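Local coordinates for putative methylase (PDB 3LDU), which probably methylates guanine in ribosomal RNA, with a THUMP domain likely to bind RNA and a Rossmann-like methyltransferase domain that holds GTP here, at residues A[339-350]-A[369-377]; A[101-109]-A[146-154]. One frame throughout, in Å; residues are numbered along the deposited sequence.

Contact 1: A[339-350]-A[369-377]; sequences SYYLITSYEDFE and KTNFFQYPG
F349 lies over one face of the F373 ring, its CD2 3.5 Å above the plane and offset toward the rim; the two planes meet obliquely, at 34°. The edge of F373 is met by the carbonyl O of L342 and by E350 OE1, 3.6 Å from CE1, while E350 OE2 takes the N-H of A357. CG of F349 stands anti to its backbone N (chi1 170°), carrying the ring from its helix back over the strand. Y375 continues this aromatic layer: Y340 O sits in its ring plane at the edge, the Y340 ring leans across its CB and CG, and its OH, hydrogen-bonded to Q355 O, reaches the F349 edge, 3.5 Å from CE2. The sheet's other face carries Y341, I343, F372 and Q374; F372 CZ presses on Y341 CB at 3.3 Å.

Between the two layers runs an antiparallel ladder in which Y340 pairs with Y375, L342 with F373 and T344 with N371, each by two backbone bonds. S339 OG extends it by accepting from G377 N at 2.9 Å. At the other end T344 OG1 takes the N-H of Y346 in an ST turn and is hydrogen-bonded to Y325 OH, and a water joins T344 O to N371 ND2.

Strand 339-344 also bonds to strand 304-307 in parallel, whereas 368-375, the inserted last strand characteristic of Rossmann-like methyltransferases, lies antiparallel between 339-344 and outermost 359-365. Y325 of helix 315-333 and F353 cover the F349 layer, while helix 181-189 packs L187 against I343 and F372.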
loop_
_atom_site.group_PDB
_atom_site.type_symbol
_atom_site.label_atom_id
_atom_site.label_comp_id
_atom_site.label_asym_id
_atom_site.label_seq_id
_atom_site.Cartn_x
_atom_site.Cartn_y
_atom_site.Cartn_z
ATOM N N SER A 339 21.256 -9.784 9.436
ATOM C CA SER A 339 20.959 -8.940 8.281
ATOM C C SER A 339 20.150 -7.765 8.817
ATOM O O SER A 339 19.268 -7.967 9.641
ATOM C CB SER A 339 20.073 -9.693 7.279
ATOM O OG SER A 339 20.749 -10.787 6.676
ATOM N N TYR A 340 20.427 -6.547 8.364
ATOM C CA TYR A 340 19.648 -5.413 8.853
ATOM C C TYR A 340 19.272 -4.467 7.717
ATOM O O TYR A 340 20.019 -4.321 6.747
ATOM C CB TYR A 340 20.356 -4.677 10.002
ATOM C CG TYR A 340 21.878 -4.746 9.984
ATOM C CD1 TYR A 340 22.628 -3.770 9.345
ATOM C CD2 TYR A 340 22.555 -5.763 10.644
ATOM C CE1 TYR A 340 24.014 -3.814 9.333
ATOM C CE2 TYR A 340 23.961 -5.821 10.633
ATOM C CZ TYR A 340 24.677 -4.836 9.975
ATOM O OH TYR A 340 26.067 -4.859 9.947
ATOM N N TYR A 341 18.110 -3.837 7.854
ATOM C CA TYR A 341 17.528 -3.021 6.793
ATOM C C TYR A 341 16.940 -1.787 7.452
ATOM O O TYR A 341 16.185 -1.903 8.414
ATOM C CB TYR A 341 16.426 -3.815 6.084
ATOM C CG TYR A 341 16.918 -5.124 5.493
ATOM C CD1 TYR A 341 17.309 -5.206 4.159
ATOM C CD2 TYR A 341 17.024 -6.276 6.285
ATOM C CE1 TYR A 341 17.766 -6.404 3.610
ATOM C CE2 TYR A 341 17.495 -7.476 5.744
ATOM C CZ TYR A 341 17.857 -7.531 4.407
ATOM O OH TYR A 341 18.331 -8.711 3.849
ATOM N N LEU A 342 17.309 -0.610 6.970
ATOM C CA LEU A 342 16.879 0.625 7.616
ATOM C C LEU A 342 16.383 1.604 6.578
ATOM O O LEU A 342 17.025 1.801 5.541
ATOM C CB LEU A 342 18.060 1.268 8.363
ATOM C CG LEU A 342 18.645 0.485 9.539
ATOM C CD1 LEU A 342 19.813 -0.357 9.045
ATOM C CD2 LEU A 342 19.104 1.413 10.659
ATOM N N ILE A 343 15.240 2.218 6.853
ATOM C CA ILE A 343 14.714 3.241 5.958
ATOM C C ILE A 343 14.877 4.628 6.583
ATOM O O ILE A 343 14.538 4.840 7.749
ATOM C CB ILE A 343 13.226 2.962 5.582
ATOM C CG1 ILE A 343 12.709 4.081 4.678
ATOM C CG2 ILE A 343 12.357 2.785 6.834
ATOM C CD1 ILE A 343 11.397 3.737 3.926
ATOM N N THR A 344 15.456 5.556 5.836
ATOM C CA THR A 344 15.611 6.915 6.331
ATOM C C THR A 344 15.779 7.888 5.185
ATOM O O THR A 344 16.264 7.515 4.116
ATOM C CB THR A 344 16.803 7.065 7.314
ATOM O OG1 THR A 344 16.898 8.436 7.716
ATOM C CG2 THR A 344 18.112 6.644 6.658
ATOM N N SER A 345 15.394 9.139 5.416
ATOM C CA SER A 345 15.569 10.181 4.410
ATOM C C SER A 345 16.910 10.884 4.570
ATOM O O SER A 345 17.260 11.760 3.771
ATOM C CB SER A 345 14.442 11.208 4.495
ATOM O OG SER A 345 14.490 11.913 5.723
ATOM N N TYR A 346 17.660 10.503 5.601
ATOM C CA TYR A 346 18.987 11.073 5.821
ATOM C C TYR A 346 19.942 10.595 4.719
ATOM O O TYR A 346 20.324 9.427 4.675
ATOM C CB TYR A 346 19.510 10.713 7.216
ATOM C CG TYR A 346 20.757 11.489 7.597
ATOM C CD1 TYR A 346 20.663 12.767 8.132
ATOM C CD2 TYR A 346 22.018 10.949 7.404
ATOM C CE1 TYR A 346 21.793 13.487 8.468
ATOM C CE2 TYR A 346 23.156 11.660 7.741
ATOM C CZ TYR A 346 23.035 12.931 8.270
ATOM O OH TYR A 346 24.155 13.656 8.614
ATOM N N GLU A 347 20.308 11.504 3.822
ATOM C CA GLU A 347 21.082 11.145 2.630
ATOM C C GLU A 347 22.401 10.431 2.935
ATOM O O GLU A 347 22.720 9.407 2.330
ATOM C CB GLU A 347 21.349 12.383 1.768
ATOM C CG GLU A 347 20.155 12.839 0.943
ATOM C CD GLU A 347 19.948 11.999 -0.307
ATOM O OE1 GLU A 347 20.839 12.012 -1.183
ATOM O OE2 GLU A 347 18.893 11.338 -0.418
ATOM N N ASP A 348 23.154 10.975 3.884
ATOM C CA ASP A 348 24.483 10.463 4.197
ATOM C C ASP A 348 24.459 9.404 5.301
ATOM O O ASP A 348 25.375 9.334 6.130
ATOM C CB ASP A 348 25.388 11.617 4.614
ATOM C CG ASP A 348 26.852 11.328 4.365
ATOM O OD1 ASP A 348 27.155 10.604 3.390
ATOM O OD2 ASP A 348 27.695 11.827 5.138
ATOM N N PHE A 349 23.413 8.581 5.298
ATOM C CA PHE A 349 23.227 7.556 6.316
ATOM C C PHE A 349 24.403 6.587 6.406
ATOM O O PHE A 349 24.918 6.336 7.487
ATOM C CB PHE A 349 21.923 6.772 6.083
ATOM C CG PHE A 349 21.808 5.556 6.948
ATOM C CD1 PHE A 349 21.405 5.664 8.275
ATOM C CD2 PHE A 349 22.150 4.311 6.456
ATOM C CE1 PHE A 349 21.318 4.542 9.083
ATOM C CE2 PHE A 349 22.074 3.189 7.262
ATOM C CZ PHE A 349 21.656 3.304 8.575
ATOM N N GLU A 350 24.838 6.060 5.264
ATOM C CA GLU A 350 25.892 5.051 5.253
ATOM C C GLU A 350 27.155 5.558 5.926
ATOM O O GLU A 350 27.826 4.813 6.638
ATOM C CB GLU A 350 26.186 4.594 3.825
ATOM C CG GLU A 350 25.055 3.768 3.228
ATOM C CD GLU A 350 25.165 3.648 1.726
ATOM O OE1 GLU A 350 24.961 4.673 1.047
ATOM O OE2 GLU A 350 25.451 2.534 1.231
ATOM N N LYS A 369 11.284 11.901 0.952
ATOM C CA LYS A 369 12.059 11.083 0.034
ATOM C C LYS A 369 13.024 10.224 0.831
ATOM O O LYS A 369 14.068 10.691 1.282
ATOM C CB LYS A 369 12.797 11.926 -1.007
ATOM C CG LYS A 369 13.476 11.088 -2.085
ATOM C CD LYS A 369 13.509 11.817 -3.411
ATOM C CE LYS A 369 14.914 11.841 -3.982
ATOM N NZ LYS A 369 15.845 12.602 -3.104
ATOM N N THR A 370 12.657 8.961 0.999
ATOM C CA THR A 370 13.411 8.040 1.835
ATOM C C THR A 370 14.209 7.051 0.991
ATOM O O THR A 370 13.888 6.814 -0.180
ATOM C CB THR A 370 12.470 7.268 2.778
ATOM O OG1 THR A 370 11.373 6.750 2.025
ATOM C CG2 THR A 370 11.913 8.183 3.849
ATOM N N ASN A 371 15.270 6.503 1.580
ATOM C CA ASN A 371 16.004 5.390 0.979
ATOM C C ASN A 371 15.970 4.185 1.900
ATOM O O ASN A 371 15.985 4.334 3.113
ATOM C CB ASN A 371 17.455 5.768 0.709
ATOM C CG ASN A 371 17.597 6.759 -0.420
ATOM O OD1 ASN A 371 17.412 6.416 -1.590
ATOM N ND2 ASN A 371 17.928 7.999 -0.077
ATOM N N PHE A 372 15.909 2.993 1.320
ATOM C CA PHE A 372 15.930 1.758 2.099
ATOM C C PHE A 372 17.326 1.174 1.923
ATOM O O PHE A 372 17.686 0.760 0.824
ATOM C CB PHE A 372 14.876 0.796 1.548
ATOM C CG PHE A 372 14.638 -0.427 2.401
ATOM C CD1 PHE A 372 14.523 -0.332 3.784
ATOM C CD2 PHE A 372 14.501 -1.670 1.808
ATOM C CE1 PHE A 372 14.275 -1.462 4.558
ATOM C CE2 PHE A 372 14.260 -2.802 2.569
ATOM C CZ PHE A 372 14.141 -2.700 3.944
ATOM N N PHE A 373 18.112 1.181 2.997
ATOM C CA PHE A 373 19.487 0.673 2.983
ATOM C C PHE A 373 19.514 -0.780 3.446
ATOM O O PHE A 373 19.111 -1.089 4.562
ATOM C CB PHE A 373 20.335 1.511 3.914
ATOM C CG PHE A 373 20.452 2.947 3.506
ATOM C CD1 PHE A 373 21.446 3.350 2.629
ATOM C CD2 PHE A 373 19.574 3.894 4.005
ATOM C CE1 PHE A 373 21.564 4.678 2.251
ATOM C CE2 PHE A 373 19.688 5.226 3.640
ATOM C CZ PHE A 373 20.687 5.616 2.763
ATOM N N GLN A 374 20.018 -1.667 2.598
ATOM C CA GLN A 374 19.890 -3.103 2.834
ATOM C C GLN A 374 21.257 -3.686 3.153
ATOM O O GLN A 374 22.203 -3.485 2.398
ATOM C CB GLN A 374 19.328 -3.774 1.580
ATOM C CG GLN A 374 17.986 -3.187 1.192
ATOM C CD GLN A 374 17.430 -3.724 -0.117
ATOM O OE1 GLN A 374 16.607 -3.072 -0.755
ATOM N NE2 GLN A 374 17.865 -4.915 -0.515
ATOM N N TYR A 375 21.343 -4.413 4.263
ATOM C CA TYR A 375 22.604 -5.006 4.719
ATOM C C TYR A 375 22.432 -6.490 5.029
ATOM O O TYR A 375 22.429 -6.879 6.200
ATOM C CB TYR A 375 23.096 -4.312 5.979
ATOM C CG TYR A 375 23.428 -2.850 5.839
ATOM C CD1 TYR A 375 24.733 -2.438 5.582
ATOM C CD2 TYR A 375 22.445 -1.873 5.985
ATOM C CE1 TYR A 375 25.050 -1.092 5.470
ATOM C CE2 TYR A 375 22.750 -0.520 5.867
ATOM C CZ TYR A 375 24.056 -0.136 5.607
ATOM O OH TYR A 375 24.373 1.201 5.491
ATOM N N PRO A 376 22.287 -7.324 3.988
ATOM C CA PRO A 376 22.221 -8.772 4.219
ATOM C C PRO A 376 23.517 -9.256 4.842
ATOM O O PRO A 376 24.580 -8.702 4.540
ATOM C CB PRO A 376 22.056 -9.353 2.806
ATOM C CG PRO A 376 22.500 -8.249 1.872
ATOM C CD PRO A 376 22.097 -6.984 2.566
ATOM N N GLY A 377 23.427 -10.260 5.710
ATOM C CA GLY A 377 24.588 -10.781 6.409
ATOM C C GLY A 377 25.580 -11.421 5.459
ATOM O O GLY A 377 25.251 -11.692 4.304
HETATM O O HOH W 1 18.541 8.462 2.697
#

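Contact 2: A[101-109]-A[146-154]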
loop_
_atom_site.group_PDB
_atom_site.type_symbol
_atom_site.label_atom_id
_atom_site.label_comp_id
_atom_site.label_asym_id
_atom_site.label_seq_id
_atom_site.Cartn_x
_atom_site.Cartn_y
_atom_site.Cartn_z
ATOM N N ALA A 101 -9.546 14.059 -9.749
ATOM C CA ALA A 101 -8.903 14.132 -11.061
ATOM C C ALA A 101 -7.458 14.541 -10.887
ATOM O O ALA A 101 -7.147 15.422 -10.080
ATOM C CB ALA A 101 -9.618 15.119 -11.972
ATOM N N SER A 102 -6.568 13.874 -11.615
ATOM C CA SER A 102 -5.152 14.224 -11.589
ATOM C C SER A 102 -4.730 14.518 -13.017
ATOM O O SER A 102 -5.128 13.812 -13.932
ATOM C CB SER A 102 -4.325 13.061 -11.023
ATOM O OG SER A 102 -4.773 12.671 -9.741
ATOM N N SER A 103 -3.932 15.563 -13.212
ATOM C CA SER A 103 -3.487 15.913 -14.555
ATOM C C SER A 103 -2.013 16.286 -14.520
ATOM O O SER A 103 -1.621 17.169 -13.768
ATOM C CB SER A 103 -4.303 17.076 -15.110
ATOM O OG SER A 103 -3.838 17.413 -16.402
ATOM N N ILE A 104 -1.227 15.592 -15.340
ATOM C CA ILE A 104 0.233 15.726 -15.364
ATOM C C ILE A 104 0.725 15.934 -16.802
ATOM O O ILE A 104 0.422 15.130 -17.695
ATOM C CB ILE A 104 0.894 14.466 -14.763
ATOM C CG1 ILE A 104 0.524 14.331 -13.278
ATOM C CG2 ILE A 104 2.417 14.521 -14.938
ATOM C CD1 ILE A 104 0.911 13.001 -12.666
ATOM N N LYS A 105 1.467 17.017 -17.042
ATOM C CA LYS A 105 2.014 17.298 -18.375
ATOM C C LYS A 105 0.959 17.239 -19.476
ATOM O O LYS A 105 1.193 16.652 -20.535
ATOM C CB LYS A 105 3.129 16.306 -18.717
ATOM C CG LYS A 105 4.315 16.342 -17.764
ATOM C CD LYS A 105 5.316 15.261 -18.129
ATOM C CE LYS A 105 6.619 15.415 -17.339
ATOM N NZ LYS A 105 6.560 14.786 -15.990
ATOM N N SER A 106 -0.193 17.845 -19.217
ATOM C CA SER A 106 -1.328 17.756 -20.127
ATOM C C SER A 106 -1.981 19.115 -20.297
ATOM O O SER A 106 -2.019 19.923 -19.361
ATOM C CB SER A 106 -2.365 16.773 -19.568
ATOM O OG SER A 106 -1.811 15.483 -19.390
ATOM N N LYS A 107 -2.526 19.348 -21.487
ATOM C CA LYS A 107 -3.215 20.593 -21.799
ATOM C C LYS A 107 -4.412 20.848 -20.874
ATOM O O LYS A 107 -4.661 21.987 -20.483
ATOM C CB LYS A 107 -3.643 20.591 -23.267
ATOM C CG LYS A 107 -2.465 20.498 -24.243
ATOM C CD LYS A 107 -2.908 20.163 -25.667
ATOM C CE LYS A 107 -3.164 21.407 -26.522
ATOM N NZ LYS A 107 -4.367 22.182 -26.121
ATOM N N LEU A 108 -5.129 19.789 -20.503
ATOM C CA LEU A 108 -6.256 19.922 -19.578
ATOM C C LEU A 108 -5.773 19.853 -18.127
ATOM O O LEU A 108 -6.006 18.861 -17.431
ATOM C CB LEU A 108 -7.301 18.840 -19.847
ATOM C CG LEU A 108 -7.800 18.761 -21.297
ATOM C CD1 LEU A 108 -8.816 17.637 -21.425
ATOM C CD2 LEU A 108 -8.387 20.097 -21.751
ATOM N N TYR A 109 -5.099 20.915 -17.684
ATOM C CA TYR A 109 -4.444 20.911 -16.378
ATOM C C TYR A 109 -5.367 21.313 -15.237
ATOM O O TYR A 109 -5.066 21.059 -14.071
ATOM C CB TYR A 109 -3.231 21.843 -16.397
ATOM C CG TYR A 109 -3.570 23.263 -16.767
ATOM C CD1 TYR A 109 -4.059 24.149 -15.818
ATOM C CD2 TYR A 109 -3.415 23.715 -18.063
ATOM C CE1 TYR A 109 -4.373 25.448 -16.148
ATOM C CE2 TYR A 109 -3.733 25.017 -18.408
ATOM C CZ TYR A 109 -4.202 25.876 -17.446
ATOM O OH TYR A 109 -4.514 27.165 -17.790
ATOM N N PHE A 146 -12.787 8.173 -10.989
ATOM C CA PHE A 146 -11.453 8.768 -10.929
ATOM C C PHE A 146 -10.963 9.064 -12.347
ATOM O O PHE A 146 -11.098 8.221 -13.240
ATOM C CB PHE A 146 -10.479 7.807 -10.243
ATOM C CG PHE A 146 -10.499 7.868 -8.728
ATOM C CD1 PHE A 146 -11.684 7.702 -8.009
ATOM C CD2 PHE A 146 -9.319 8.065 -8.020
ATOM C CE1 PHE A 146 -11.681 7.743 -6.614
ATOM C CE2 PHE A 146 -9.320 8.105 -6.628
ATOM C CZ PHE A 146 -10.499 7.943 -5.931
ATOM N N VAL A 147 -10.385 10.247 -12.557
ATOM C CA VAL A 147 -9.868 10.621 -13.872
ATOM C C VAL A 147 -8.383 10.935 -13.734
ATOM O O VAL A 147 -7.990 11.660 -12.819
ATOM C CB VAL A 147 -10.581 11.863 -14.444
ATOM C CG1 VAL A 147 -10.098 12.162 -15.863
ATOM C CG2 VAL A 147 -12.089 11.667 -14.438
ATOM N N PHE A 148 -7.575 10.369 -14.628
ATOM C CA PHE A 148 -6.126 10.552 -14.584
ATOM C C PHE A 148 -5.666 10.931 -15.988
ATOM O O PHE A 148 -5.926 10.203 -16.943
ATOM C CB PHE A 148 -5.459 9.244 -14.142
ATOM C CG PHE A 148 -3.959 9.296 -14.115
ATOM C CD1 PHE A 148 -3.294 9.836 -13.023
ATOM C CD2 PHE A 148 -3.215 8.776 -15.166
ATOM C CE1 PHE A 148 -1.910 9.881 -12.990
ATOM C CE2 PHE A 148 -1.825 8.814 -15.129
ATOM C CZ PHE A 148 -1.180 9.373 -14.047
ATOM N N ILE A 149 -5.015 12.086 -16.119
ATOM C CA ILE A 149 -4.525 12.536 -17.420
ATOM C C ILE A 149 -3.009 12.695 -17.383
ATOM O O ILE A 149 -2.466 13.375 -16.513
ATOM C CB ILE A 149 -5.190 13.855 -17.864
ATOM C CG1 ILE A 149 -6.711 13.799 -17.616
ATOM C CG2 ILE A 149 -4.911 14.123 -19.350
ATOM C CD1 ILE A 149 -7.485 15.042 -18.077
ATOM N N HIS A 150 -2.332 12.034 -18.316
ATOM C CA HIS A 150 -0.880 12.104 -18.364
ATOM C C HIS A 150 -0.472 12.273 -19.813
ATOM O O HIS A 150 -0.831 11.459 -20.665
ATOM C CB HIS A 150 -0.266 10.843 -17.763
ATOM C CG HIS A 150 1.230 10.829 -17.815
ATOM N ND1 HIS A 150 2.011 11.499 -16.899
ATOM C CD2 HIS A 150 2.080 10.254 -18.690
ATOM C CE1 HIS A 150 3.285 11.319 -17.198
ATOM N NE2 HIS A 150 3.357 10.562 -18.280
ATOM N N LYS A 151 0.224 13.367 -20.100
ATOM C CA LYS A 151 0.605 13.686 -21.468
ATOM C C LYS A 151 -0.587 13.559 -22.420
ATOM O O LYS A 151 -0.472 12.998 -23.511
ATOM C CB LYS A 151 1.763 12.794 -21.917
ATOM C CG LYS A 151 3.043 13.059 -21.120
ATOM C CD LYS A 151 4.227 12.267 -21.641
ATOM C CE LYS A 151 5.389 12.342 -20.649
ATOM N NZ LYS A 151 6.580 11.561 -21.107
ATOM N N ASP A 152 -1.728 14.073 -21.970
ATOM C CA ASP A 152 -2.965 14.129 -22.758
ATOM C C ASP A 152 -3.701 12.796 -22.925
ATOM O O ASP A 152 -4.728 12.745 -23.599
ATOM C CB ASP A 152 -2.713 14.768 -24.127
ATOM C CG ASP A 152 -2.135 16.157 -24.014
ATOM O OD1 ASP A 152 -2.539 16.889 -23.091
ATOM O OD2 ASP A 152 -1.277 16.519 -24.850
ATOM N N LYS A 153 -3.200 11.731 -22.306
ATOM C CA LYS A 153 -3.917 10.458 -22.332
ATOM C C LYS A 153 -4.783 10.394 -21.076
ATOM O O LYS A 153 -4.278 10.469 -19.959
ATOM C CB LYS A 153 -2.951 9.266 -22.364
ATOM C CG LYS A 153 -1.853 9.363 -23.434
ATOM C CD LYS A 153 -0.623 8.494 -23.077
ATOM C CE LYS A 153 0.390 9.232 -22.174
ATOM N NZ LYS A 153 0.642 8.596 -20.826
ATOM N N VAL A 154 -6.087 10.274 -21.271
ATOM C CA VAL A 154 -7.039 10.260 -20.167
ATOM C C VAL A 154 -7.365 8.818 -19.820
ATOM O O VAL A 154 -7.657 8.015 -20.699
ATOM C CB VAL A 154 -8.341 10.955 -20.581
ATOM C CG1 VAL A 154 -9.373 10.903 -19.448
ATOM C CG2 VAL A 154 -8.067 12.404 -21.019
HETATM O O HOH W 2 -6.894 10.499 -10.245
HETATM O O HOH W 3 -4.923 17.081 -21.921
#
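Strands 101-104 and 146-150 run parallel, their axes 4.7 Å apart and at 1°, and the backbone bonds of S102 and I104 alternate between V147, I149 and K151 in the usual parallel ladder. The side chains add further bonds just beyond it. S106 OG donates to I104 O, which K151 N already grips, and accepts from D152 N at 2.9 Å in a nearly straight bond (169°). D152 answers with OD1, which receives K107 N at 2.9 Å nearly along the C-O axis, while a water links the same oxygen to L108 N. The loop after one strand is tied to the type I' turn H150-K153 after the other. With CG1 of I149 beside the backbone N (chi1 -45°), CG2 falls anti to that N and packs 3.4 Å from S106 OG; CD1 reaches L108 CB. On the other face I104 CG2 meets the edge of the H150 ring; beyond the strand ends K105 and K151 lie side by side, pointing the same way.

D152 OD2 also forms a salt bridge with K72. Strand 98-104 is the outermost of its mixed sheet, 153-159 flanks 145-150 on the far side, and helix 111-129 covers A101, S103 and V147.

In the fold
The two contacts illustrate how neighbouring strands are joined in separate domains of one chain: contact 2 parallel, in the THUMP domain, and contact 1 antiparallel, in the methyltransferase domain. They follow in series, with centres about 34 Å apart and nearest atoms about 15 Å apart, so neither touches the other. Contact 1 alone adjoins the nucleotide pocket: the side chain of I343 is about 4 Å from that of I179, a GTP-binding residue, and about 8 Å from the bound GTP, while that of L342 is about 7 Å from that of P202. Contact 2 lies far from the GTP pocket, in the other domain, of a type generally associated with RNA binding.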